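Long-range contact in aac(6')-Ii (Enterococcus faecium, PDB 1N71), which binds coenzyme A and probably uses its acetylated form to acetylate the 6'-amino group of aminoglycoside antibiotics, causing resistance: residues G104-L109 against A172-P177. Sequence-based numbering, arbitrary orientation.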
loop_
_atom_site.group_PDB
_atom_site.type_symbol
_atom_site.label_atom_id
_atom_site.label_comp_id
_atom_site.label_asym_id
_atom_site.label_seq_id
_atom_site.Cartn_x
_atom_site.Cartn_y
_atom_site.Cartn_z
ATOM N N GLY A 104 -14.020 -0.202 -11.133
ATOM C CA GLY A 104 -12.814 -0.825 -10.616
ATOM C C GLY A 104 -12.318 -1.969 -11.482
ATOM O O GLY A 104 -13.110 -2.699 -12.081
ATOM N N ILE A 105 -10.998 -2.130 -11.533
ATOM C CA ILE A 105 -10.361 -3.171 -12.331
ATOM C C ILE A 105 -9.709 -4.240 -11.458
ATOM O O ILE A 105 -9.812 -5.436 -11.726
ATOM C CB ILE A 105 -9.228 -2.581 -13.206
ATOM C CG1 ILE A 105 -9.766 -1.454 -14.088
ATOM C CG2 ILE A 105 -8.595 -3.678 -14.035
ATOM C CD1 ILE A 105 -8.707 -0.828 -14.968
ATOM N N THR A 106 -9.017 -3.798 -10.420
ATOM C CA THR A 106 -8.321 -4.735 -9.554
ATOM C C THR A 106 -8.446 -4.405 -8.078
ATOM O O THR A 106 -8.592 -3.249 -7.683
ATOM C CB THR A 106 -6.822 -4.786 -9.896
ATOM O OG1 THR A 106 -6.161 -5.704 -9.012
ATOM C CG2 THR A 106 -6.195 -3.422 -9.715
ATOM N N ILE A 107 -8.371 -5.454 -7.272
ATOM C CA ILE A 107 -8.444 -5.339 -5.832
ATOM C C ILE A 107 -7.194 -6.025 -5.321
ATOM O O ILE A 107 -6.861 -7.120 -5.770
ATOM C CB ILE A 107 -9.681 -6.075 -5.270
ATOM C CG1 ILE A 107 -10.962 -5.387 -5.756
ATOM C CG2 ILE A 107 -9.629 -6.098 -3.738
ATOM C CD1 ILE A 107 -12.243 -6.075 -5.276
ATOM N N TYR A 108 -6.492 -5.374 -4.407
ATOM C CA TYR A 108 -5.290 -5.960 -3.837
ATOM C C TYR A 108 -5.389 -5.855 -2.325
ATOM O O TYR A 108 -6.206 -5.106 -1.798
ATOM C CB TYR A 108 -4.036 -5.236 -4.330
ATOM C CG TYR A 108 -3.877 -3.846 -3.772
ATOM C CD1 TYR A 108 -4.604 -2.772 -4.295
ATOM C CD2 TYR A 108 -3.009 -3.603 -2.708
ATOM C CE1 TYR A 108 -4.463 -1.491 -3.772
ATOM C CE2 TYR A 108 -2.864 -2.327 -2.176
ATOM C CZ TYR A 108 -3.591 -1.279 -2.713
ATOM O OH TYR A 108 -3.441 -0.018 -2.190
ATOM N N LEU A 109 -4.548 -6.607 -1.631
ATOM C CA LEU A 109 -4.562 -6.621 -0.179
ATOM C C LEU A 109 -3.200 -7.033 0.345
ATOM O O LEU A 109 -2.369 -7.570 -0.391
ATOM C CB LEU A 109 -5.619 -7.618 0.312
ATOM C CG LEU A 109 -5.396 -9.058 -0.179
ATOM C CD1 LEU A 109 -4.487 -9.810 0.795
ATOM C CD2 LEU A 109 -6.731 -9.775 -0.306
ATOM N N ALA A 172 -3.369 -9.946 -5.225
ATOM C CA ALA A 172 -4.231 -9.143 -6.077
ATOM C C ALA A 172 -5.036 -9.989 -7.040
ATOM O O ALA A 172 -4.689 -11.139 -7.337
ATOM C CB ALA A 172 -3.388 -8.129 -6.848
ATOM N N LYS A 173 -6.120 -9.404 -7.521
ATOM C CA LYS A 173 -6.998 -10.064 -8.465
ATOM C C LYS A 173 -7.614 -8.996 -9.357
ATOM O O LYS A 173 -7.987 -7.922 -8.888
ATOM C CB LYS A 173 -8.109 -10.817 -7.721
ATOM C CG LYS A 173 -9.124 -11.508 -8.634
ATOM C CD LYS A 173 -10.239 -12.172 -7.822
ATOM C CE LYS A 173 -11.254 -12.866 -8.718
ATOM N NZ LYS A 173 -12.382 -13.464 -7.925
ATOM N N THR A 174 -7.669 -9.269 -10.653
ATOM C CA THR A 174 -8.303 -8.344 -11.578
ATOM C C THR A 174 -9.702 -8.949 -11.654
ATOM O O THR A 174 -9.868 -10.122 -11.986
ATOM C CB THR A 174 -7.570 -8.333 -12.921
ATOM O OG1 THR A 174 -6.373 -7.550 -12.781
ATOM C CG2 THR A 174 -8.438 -7.741 -14.009
ATOM N N ILE A 175 -10.704 -8.145 -11.322
ATOM C CA ILE A 175 -12.075 -8.639 -11.230
ATOM C C ILE A 175 -13.026 -8.607 -12.418
ATOM O O ILE A 175 -14.179 -9.013 -12.289
ATOM C CB ILE A 175 -12.769 -7.960 -10.039
ATOM C CG1 ILE A 175 -12.818 -6.444 -10.260
ATOM C CG2 ILE A 175 -11.988 -8.264 -8.760
ATOM C CD1 ILE A 175 -13.502 -5.688 -9.148
ATOM N N ILE A 176 -12.565 -8.135 -13.566
ATOM C CA ILE A 176 -13.423 -8.096 -14.739
ATOM C C ILE A 176 -12.657 -8.592 -15.952
ATOM O O ILE A 176 -11.426 -8.675 -15.932
ATOM C CB ILE A 176 -13.933 -6.665 -15.030
ATOM C CG1 ILE A 176 -12.750 -5.719 -15.233
ATOM C CG2 ILE A 176 -14.822 -6.182 -13.885
ATOM C CD1 ILE A 176 -13.153 -4.309 -15.640
ATOM N N PRO A 177 -13.381 -8.935 -17.026
ATOM C CA PRO A 177 -12.765 -9.425 -18.254
ATOM C C PRO A 177 -11.806 -8.405 -18.844
ATOM O O PRO A 177 -12.065 -7.202 -18.849
ATOM C CB PRO A 177 -13.962 -9.672 -19.170
ATOM C CG PRO A 177 -15.045 -10.032 -18.206
ATOM C CD PRO A 177 -14.852 -9.013 -17.117
HETATM O O HOH W 1 -4.294 -6.966 -10.457
#
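I107 and K173 form the hydrogen-bonded pair of an antiparallel ladder between strands 106-112 and 168-174 in the mixed sheet of the GNAT fold. I107 N gives to K173 O at 3.0 Å, almost straight (166°), and K173 N returns the bond to I107 O. Two residues further on, I175 N gives a hydrogen bond to I105 O at 2.9 Å, just past the end of strand 168-174.

T106, beta-branched, suits the extended backbone, and its hydroxyl serves a carbonyl and a water. CB lies 3.5 Å from K173 O and near T174 OG1, in the non-hydrogen-bonded pair. OG1, set anti to the backbone N (chi1 179°), donates to K173 O at 2.9 Å from above the carbonyl plane; K173 O thus takes bonds from both I107 N and T106 OG1. OG1 also accepts from a water that bridges to T174 OG1, itself bonded to N160 of the second subunit. On this face, small A172 sets its CB against Y108 CB, and L158 of the second subunit packs on both.

I107 projects to the opposite face, and both it and I175 rest on E96 and V99 of helix 87-101. K173, fully extended, carries NZ to a salt bridge with E96 and a hydrogen bond with L150 O. The two isoleucines cross at about a right angle, CD1 of I107 meeting CD1 of I175 at 4.1 Å.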